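Local coordinates for protein folylpolyglutamate synthase (FolC) (Helicobacter pylori, PDB 6K8C) that probably adds glutamate to dihydropteroate and, in successive steps, to tetrahydrofolates at the cost of ATP, making dihydrofolate and folylpolyglutamates, at residues G273-E276 with I282-D285; K294-E299 with N372-G377; I284-N289 with L380-F385. All blocks are in the same frame, centred on the assembly; numbering follows the deposited sequence.

Contact 1: G273-E276 with I282-D285; sequences GRCE and ILID
Glu276 and Ile284 pair through both of their backbone amides, forming an antiparallel hydrogen-bonded pair at the start of the hairpin made by strands 276-279 and 282-285. Glu276 N reaches Ile284 O at 2.9 Å in a nearly straight bond (171°), and Ile284 N returns one to Glu276 O at 2.7 Å. This is the tight part of the contact. Next to it Asp285 takes over from the backbone: with CG anti to its N (chi1 -168°), the carboxylate swings toward the incoming loop, and OD2 accepts from Cys275 N at 2.7 Å on its anti side, 26° out of the carboxylate plane. Arg238 also forms a salt bridge to this oxygen through NE, so that OD2 has two partners. Leu283 CD1 lies 3.6 Å from Glu276 O, whereas Cys275 SG stands more loosely, 4.4 Å from the same methyl. Glu276 turns its carboxylate back along its own segment, where Gly273 N meets OE2 from above the carboxylate plane. On the partly exposed side Arg274 leads away from the strand, binding Ile272 O through NH1 and a citrate weakly through NH2. Strand 373-376 flanks 282-285 on its other edge, with Leu283 facing helix 290-303 and Ile284 helix 379-390.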
loop_
_atom_site.group_PDB
_atom_site.type_symbol
_atom_site.label_atom_id
_atom_site.label_comp_id
_atom_site.label_asym_id
_atom_site.label_seq_id
_atom_site.Cartn_x
_atom_site.Cartn_y
_atom_site.Cartn_z
ATOM N N GLY A 273 8.299 -2.825 5.191
ATOM C CA GLY A 273 8.839 -2.716 3.855
ATOM C C GLY A 273 9.133 -1.306 3.402
ATOM O O GLY A 273 9.461 -1.108 2.229
ATOM N N ARG A 274 9.014 -0.322 4.288
ATOM C CA ARG A 274 9.359 1.065 3.997
ATOM C C ARG A 274 10.487 1.466 4.932
ATOM O O ARG A 274 10.292 1.509 6.151
ATOM C CB ARG A 274 8.155 1.995 4.181
ATOM C CG ARG A 274 7.185 2.022 3.009
ATOM C CD ARG A 274 6.325 0.770 2.966
ATOM N NE ARG A 274 5.152 0.948 2.119
ATOM C CZ ARG A 274 4.124 0.107 2.073
ATOM N NH1 ARG A 274 4.122 -0.983 2.829
ATOM N NH2 ARG A 274 3.099 0.355 1.271
ATOM N N CYS A 275 11.664 1.740 4.364
ATOM C CA CYS A 275 12.836 2.124 5.147
ATOM C C CYS A 275 13.102 1.125 6.275
ATOM O O CYS A 275 13.286 1.490 7.438
ATOM C CB CYS A 275 12.663 3.535 5.697
ATOM S SG CYS A 275 14.183 4.437 5.776
ATOM N N GLU A 276 13.117 -0.154 5.919
ATOM C CA GLU A 276 13.150 -1.239 6.891
ATOM C C GLU A 276 14.520 -1.905 6.896
ATOM O O GLU A 276 15.008 -2.340 5.849
ATOM C CB GLU A 276 12.069 -2.272 6.583
ATOM C CG GLU A 276 12.042 -3.440 7.568
ATOM C CD GLU A 276 10.636 -3.909 7.865
ATOM O OE1 GLU A 276 10.464 -5.103 8.182
ATOM O OE2 GLU A 276 9.702 -3.083 7.784
ATOM N N ILE A 282 21.316 -4.747 5.584
ATOM C CA ILE A 282 20.349 -4.739 4.490
ATOM C C ILE A 282 19.197 -3.806 4.853
ATOM O O ILE A 282 18.455 -4.067 5.810
ATOM C CB ILE A 282 19.830 -6.142 4.153
ATOM C CG1 ILE A 282 20.982 -7.051 3.719
ATOM C CG2 ILE A 282 18.804 -6.075 3.027
ATOM C CD1 ILE A 282 20.570 -8.500 3.580
ATOM N N LEU A 283 19.059 -2.722 4.100
ATOM C CA LEU A 283 17.910 -1.835 4.156
ATOM C C LEU A 283 16.993 -2.164 2.982
ATOM O O LEU A 283 17.464 -2.364 1.858
ATOM C CB LEU A 283 18.373 -0.372 4.106
ATOM C CG LEU A 283 17.373 0.781 4.219
ATOM C CD1 LEU A 283 16.750 0.837 5.612
ATOM C CD2 LEU A 283 18.079 2.087 3.893
ATOM N N ILE A 284 15.687 -2.238 3.245
ATOM C CA ILE A 284 14.706 -2.660 2.249
ATOM C C ILE A 284 13.616 -1.601 2.140
ATOM O O ILE A 284 13.128 -1.094 3.156
ATOM C CB ILE A 284 14.088 -4.030 2.604
ATOM C CG1 ILE A 284 15.112 -5.146 2.413
ATOM C CG2 ILE A 284 12.862 -4.303 1.746
ATOM C CD1 ILE A 284 14.493 -6.533 2.337
ATOM N N ASP A 285 13.222 -1.279 0.909
ATOM C CA ASP A 285 12.154 -0.313 0.692
ATOM C C ASP A 285 11.451 -0.629 -0.617
ATOM O O ASP A 285 12.105 -0.814 -1.647
ATOM C CB ASP A 285 12.695 1.121 0.684
ATOM C CG ASP A 285 11.587 2.156 0.743
ATOM O OD1 ASP A 285 10.928 2.372 -0.295
ATOM O OD2 ASP A 285 11.374 2.738 1.827
#

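Contact 2: K294-E299 with N372-G377; sequences KALKEE and NYLVYG
Leu296 reaches down from helix 290-303 onto Leu374 and Tyr376 of strand 373-376, a helix-on-sheet contact in the alpha/beta C-terminal domain of the Mur ligase family. Both strand residues send their side chains to the helix-facing side of the sheet, with Val375 between them turned to the other. Leu296 turns CG away from its carbonyl carbon (chi1 -74°), which sets its fork between the two strand residues. One methyl, CD2, meets Leu374 CD1 at 4.0 Å; the two side chains cross at about a right angle, and Leu374 CD2 also comes up to Leu296 CB at 4.1 Å. The other methyl, CD1, goes to the tyrosine. Tyr376 holds CG anti to its own N (chi1 -176°), which extends the ring from the strand beneath the helix, and its hydroxyl is fixed by hydrogen bonds with Ser292 OG and Asn289 N around the start of that helix. Leu283 and Asp285 of the neighbouring strand also touch Leu296, while Val323 and Leu327 of helix 320-327 pack on Tyr376. The closest approach is at CD1 and CE1 of the tyrosine, which Leu296 CD1 meets obliquely, lying 3.3 Å from Tyr376 CE1 and 3.5 Å from Tyr376 CD1.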
loop_
_atom_site.group_PDB
_atom_site.type_symbol
_atom_site.label_atom_id
_atom_site.label_comp_id
_atom_site.label_asym_id
_atom_site.label_seq_id
_atom_site.Cartn_x
_atom_site.Cartn_y
_atom_site.Cartn_z
ATOM N N LYS A 294 15.077 10.290 -2.124
ATOM C CA LYS A 294 15.734 11.301 -1.303
ATOM C C LYS A 294 15.735 10.896 0.164
ATOM O O LYS A 294 16.747 11.046 0.858
ATOM C CB LYS A 294 15.051 12.656 -1.488
ATOM C CG LYS A 294 15.298 13.293 -2.843
ATOM C CD LYS A 294 14.531 14.600 -2.990
ATOM C CE LYS A 294 14.859 15.289 -4.304
ATOM N NZ LYS A 294 13.909 16.397 -4.608
ATOM N N ALA A 295 14.607 10.372 0.652
ATOM C CA ALA A 295 14.523 9.971 2.053
ATOM C C ALA A 295 15.439 8.791 2.350
ATOM O O ALA A 295 16.022 8.706 3.438
ATOM C CB ALA A 295 13.079 9.627 2.409
ATOM N N LEU A 296 15.574 7.862 1.402
ATOM C CA LEU A 296 16.453 6.722 1.637
ATOM C C LEU A 296 17.918 7.138 1.594
ATOM O O LEU A 296 18.739 6.615 2.356
ATOM C CB LEU A 296 16.167 5.626 0.618
ATOM C CG LEU A 296 14.855 4.904 0.928
ATOM C CD1 LEU A 296 14.279 4.316 -0.325
ATOM C CD2 LEU A 296 15.071 3.824 1.977
ATOM N N LYS A 297 18.265 8.075 0.710
ATOM C CA LYS A 297 19.612 8.632 0.726
ATOM C C LYS A 297 19.945 9.190 2.105
ATOM O O LYS A 297 21.022 8.927 2.653
ATOM C CB LYS A 297 19.744 9.720 -0.343
ATOM C CG LYS A 297 21.007 10.567 -0.204
ATOM C CD LYS A 297 21.424 11.188 -1.543
ATOM C CE LYS A 297 20.501 12.327 -1.964
ATOM N NZ LYS A 297 20.964 12.996 -3.232
ATOM N N GLU A 298 19.017 9.956 2.685
ATOM C CA GLU A 298 19.244 10.523 4.011
ATOM C C GLU A 298 19.349 9.428 5.065
ATOM O O GLU A 298 20.180 9.511 5.977
ATOM C CB GLU A 298 18.123 11.501 4.365
ATOM C CG GLU A 298 18.203 12.843 3.648
ATOM C CD GLU A 298 19.629 13.331 3.466
ATOM O OE1 GLU A 298 20.054 13.518 2.303
ATOM O OE2 GLU A 298 20.323 13.530 4.486
ATOM N N GLU A 299 18.520 8.388 4.953
ATOM C CA GLU A 299 18.588 7.295 5.916
ATOM C C GLU A 299 19.847 6.462 5.731
ATOM O O GLU A 299 20.392 5.942 6.711
ATOM C CB GLU A 299 17.344 6.420 5.804
ATOM C CG GLU A 299 16.204 6.913 6.677
ATOM C CD GLU A 299 16.262 6.354 8.083
ATOM O OE1 GLU A 299 16.721 7.083 8.985
ATOM O OE2 GLU A 299 15.857 5.190 8.288
ATOM N N ASN A 372 27.216 -3.292 2.770
ATOM C CA ASN A 372 25.890 -2.801 3.111
ATOM C C ASN A 372 25.077 -2.574 1.842
ATOM O O ASN A 372 25.625 -2.247 0.785
ATOM C CB ASN A 372 25.973 -1.508 3.922
ATOM C CG ASN A 372 26.763 -1.681 5.203
ATOM O OD1 ASN A 372 26.533 -2.624 5.960
ATOM N ND2 ASN A 372 27.696 -0.771 5.455
ATOM N N TYR A 373 23.759 -2.752 1.953
ATOM C CA TYR A 373 22.898 -2.791 0.779
ATOM C C TYR A 373 21.593 -2.057 1.030
ATOM O O TYR A 373 21.044 -2.112 2.134
ATOM C CB TYR A 373 22.569 -4.232 0.374
ATOM C CG TYR A 373 23.774 -5.085 0.071
ATOM C CD1 TYR A 373 24.410 -5.801 1.077
ATOM C CD2 TYR A 373 24.271 -5.188 -1.224
ATOM C CE1 TYR A 373 25.514 -6.590 0.809
ATOM C CE2 TYR A 373 25.382 -5.980 -1.506
ATOM C CZ TYR A 373 25.997 -6.679 -0.481
ATOM O OH TYR A 373 27.096 -7.470 -0.732
ATOM N N LEU A 374 21.097 -1.385 -0.009
ATOM C CA LEU A 374 19.709 -0.953 -0.094
ATOM C C LEU A 374 19.026 -1.760 -1.188
ATOM O O LEU A 374 19.506 -1.796 -2.328
ATOM C CB LEU A 374 19.592 0.550 -0.395
ATOM C CG LEU A 374 18.185 1.051 -0.771
ATOM C CD1 LEU A 374 17.190 0.808 0.356
ATOM C CD2 LEU A 374 18.200 2.536 -1.162
ATOM N N VAL A 375 17.929 -2.425 -0.834
ATOM C CA VAL A 375 17.076 -3.130 -1.782
ATOM C C VAL A 375 15.881 -2.228 -2.062
ATOM O O VAL A 375 15.159 -1.845 -1.136
ATOM C CB VAL A 375 16.633 -4.496 -1.229
ATOM C CG1 VAL A 375 15.624 -5.159 -2.162
ATOM C CG2 VAL A 375 17.849 -5.393 -1.000
ATOM N N TYR A 376 15.671 -1.878 -3.329
ATOM C CA TYR A 376 14.775 -0.779 -3.660
ATOM C C TYR A 376 14.174 -0.977 -5.043
ATOM O O TYR A 376 14.848 -1.431 -5.971
ATOM C CB TYR A 376 15.539 0.548 -3.604
ATOM C CG TYR A 376 14.734 1.800 -3.834
ATOM C CD1 TYR A 376 13.665 2.132 -3.013
ATOM C CD2 TYR A 376 15.080 2.687 -4.845
ATOM C CE1 TYR A 376 12.945 3.307 -3.215
ATOM C CE2 TYR A 376 14.366 3.853 -5.054
ATOM C CZ TYR A 376 13.303 4.161 -4.236
ATOM O OH TYR A 376 12.599 5.334 -4.443
ATOM N N GLY A 377 12.899 -0.620 -5.178
ATOM C CA GLY A 377 12.341 -0.493 -6.510
ATOM C C GLY A 377 10.855 -0.765 -6.637
ATOM O O GLY A 377 10.175 -0.116 -7.442
#

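Contact 3: I284-N289 with L380-F385; sequences IDVGHN and LVANAF
Ala382 and Ile284, the two residues with the most surface buried here, meet through a pair of methyls: Ala382 CB lies 3.8 Å from Ile284 CG2. The contact sets helix 379-390, which follows strand 373-376 directly in the chain, on one face of the sheet in the alpha/beta C-terminal domain. The same alanine methyl also touches Val286 CG1 at 3.8 Å, so it sits between two branched side chains, one from strand 282-285 and one from the loop that follows. Being small, Ala382 lets the helix come close, with its CA 6.0 Å from that of Val286. Ile284 uses its two arms separately. While CG2 goes to the alanine, the longer arm, swung away from the carbonyl carbon (chi1 -71°), carries CD1 to the residue three places further along the helix, 4.0 Å from Phe385 CD2. Phe385, its CG anti to N (chi1 169°), turns its ring back to the strand and is met obliquely by this methyl; Val375 of the adjoining strand packs on it as well. Beyond Ile284 the chain bends in an Asx turn, Asp285 OD1 accepting from Gly287 N at 2.7 Å. No hydrogen bond passes between the strand-loop segment and the helix, so their hold on each other is wholly apolar and depends on the fit of methyls and ring.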
loop_
_atom_site.group_PDB
_atom_site.type_symbol
_atom_site.label_atom_id
_atom_site.label_comp_id
_atom_site.label_asym_id
_atom_site.label_seq_id
_atom_site.Cartn_x
_atom_site.Cartn_y
_atom_site.Cartn_z
ATOM N N ILE A 284 15.687 -2.238 3.245
ATOM C CA ILE A 284 14.706 -2.660 2.249
ATOM C C ILE A 284 13.616 -1.601 2.140
ATOM O O ILE A 284 13.128 -1.094 3.156
ATOM C CB ILE A 284 14.088 -4.030 2.604
ATOM C CG1 ILE A 284 15.112 -5.146 2.413
ATOM C CG2 ILE A 284 12.862 -4.303 1.746
ATOM C CD1 ILE A 284 14.493 -6.533 2.337
ATOM N N ASP A 285 13.222 -1.279 0.909
ATOM C CA ASP A 285 12.154 -0.313 0.692
ATOM C C ASP A 285 11.451 -0.629 -0.617
ATOM O O ASP A 285 12.105 -0.814 -1.647
ATOM C CB ASP A 285 12.695 1.121 0.684
ATOM C CG ASP A 285 11.587 2.156 0.743
ATOM O OD1 ASP A 285 10.928 2.372 -0.295
ATOM O OD2 ASP A 285 11.374 2.738 1.827
ATOM N N VAL A 286 10.114 -0.687 -0.570
ATOM C CA VAL A 286 9.323 -1.064 -1.736
ATOM C C VAL A 286 9.012 0.113 -2.651
ATOM O O VAL A 286 8.286 -0.063 -3.638
ATOM C CB VAL A 286 8.000 -1.725 -1.310
ATOM C CG1 VAL A 286 8.278 -3.018 -0.561
ATOM C CG2 VAL A 286 7.186 -0.765 -0.447
ATOM N N GLY A 287 9.530 1.300 -2.362
ATOM C CA GLY A 287 9.169 2.470 -3.139
ATOM C C GLY A 287 9.901 2.570 -4.468
ATOM O O GLY A 287 10.805 1.798 -4.784
ATOM N N HIS A 288 9.472 3.546 -5.272
ATOM C CA HIS A 288 10.244 3.967 -6.446
ATOM C C HIS A 288 9.731 5.359 -6.820
ATOM O O HIS A 288 8.802 5.496 -7.619
ATOM C CB HIS A 288 10.140 3.011 -7.615
ATOM C CG HIS A 288 11.158 3.277 -8.681
ATOM N ND1 HIS A 288 11.072 4.353 -9.539
ATOM C CD2 HIS A 288 12.306 2.633 -9.000
ATOM C CE1 HIS A 288 12.114 4.348 -10.352
ATOM N NE2 HIS A 288 12.878 3.315 -10.046
ATOM N N ASN A 289 10.349 6.376 -6.229
ATOM C CA ASN A 289 9.899 7.754 -6.350
ATOM C C ASN A 289 11.070 8.652 -6.028
ATOM O O ASN A 289 11.885 8.308 -5.163
ATOM C CB ASN A 289 8.745 8.046 -5.381
ATOM C CG ASN A 289 7.468 8.401 -6.091
ATOM O OD1 ASN A 289 7.330 8.182 -7.295
ATOM N ND2 ASN A 289 6.516 8.958 -5.349
ATOM N N LEU A 380 7.716 -5.982 -5.784
ATOM C CA LEU A 380 8.248 -7.161 -6.458
ATOM C C LEU A 380 9.737 -7.326 -6.189
ATOM O O LEU A 380 10.201 -8.422 -5.853
ATOM C CB LEU A 380 7.977 -7.068 -7.962
ATOM C CG LEU A 380 8.730 -8.020 -8.893
ATOM C CD1 LEU A 380 8.378 -9.469 -8.588
ATOM C CD2 LEU A 380 8.432 -7.692 -10.350
ATOM N N VAL A 381 10.502 -6.242 -6.327
ATOM C CA VAL A 381 11.943 -6.315 -6.098
ATOM C C VAL A 381 12.235 -6.754 -4.669
ATOM O O VAL A 381 13.095 -7.611 -4.431
ATOM C CB VAL A 381 12.605 -4.961 -6.419
ATOM C CG1 VAL A 381 13.969 -4.864 -5.756
ATOM C CG2 VAL A 381 12.729 -4.775 -7.921
ATOM N N ALA A 382 11.516 -6.189 -3.697
ATOM C CA ALA A 382 11.790 -6.514 -2.301
ATOM C C ALA A 382 11.377 -7.942 -1.978
ATOM O O ALA A 382 12.100 -8.661 -1.278
ATOM C CB ALA A 382 11.073 -5.531 -1.378
ATOM N N ASN A 383 10.215 -8.371 -2.475
ATOM C CA ASN A 383 9.746 -9.719 -2.167
ATOM C C ASN A 383 10.592 -10.774 -2.873
ATOM O O ASN A 383 10.875 -11.833 -2.301
ATOM C CB ASN A 383 8.272 -9.863 -2.543
ATOM C CG ASN A 383 7.777 -11.287 -2.407
ATOM O OD1 ASN A 383 7.719 -12.030 -3.387
ATOM N ND2 ASN A 383 7.431 -11.682 -1.186
ATOM N N ALA A 384 11.020 -10.495 -4.109
ATOM C CA ALA A 384 11.874 -11.440 -4.824
ATOM C C ALA A 384 13.261 -11.518 -4.197
ATOM O O ALA A 384 13.856 -12.601 -4.133
ATOM C CB ALA A 384 11.970 -11.056 -6.301
ATOM N N PHE A 385 13.798 -10.386 -3.736
ATOM C CA PHE A 385 15.045 -10.432 -2.980
ATOM C C PHE A 385 14.886 -11.270 -1.721
ATOM O O PHE A 385 15.760 -12.071 -1.376
ATOM C CB PHE A 385 15.508 -9.028 -2.592
ATOM C CG PHE A 385 16.633 -9.039 -1.599
ATOM C CD1 PHE A 385 17.937 -9.220 -2.023
ATOM C CD2 PHE A 385 16.384 -8.923 -0.239
ATOM C CE1 PHE A 385 18.978 -9.252 -1.117
ATOM C CE2 PHE A 385 17.420 -8.958 0.671
ATOM C CZ PHE A 385 18.718 -9.122 0.234
#

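Overall arrangement
All three contacts are buried and gather round strands 282-285 and 373-376, parallel neighbours toward one side of the six-stranded sheet of the C-terminal domain. Contact 1 works within the sheet, where backbone hydrogen bonds and an aspartate dominate; contacts 2 and 3 lay helices 290-303 and 379-390 on its two faces and use apolar side chains alone. Contacts 1 and 3 share Ile284 and Asp285, and Gly273 O joins them by a probable hydrogen bond to Val286 N. Contact 2 is tied to them through Val375, whose N and O probably bond to Leu283 O and Asp285 N. Among the residues that touch, only contact 1 has partly exposed ones, Arg274, Cys275 and Glu276.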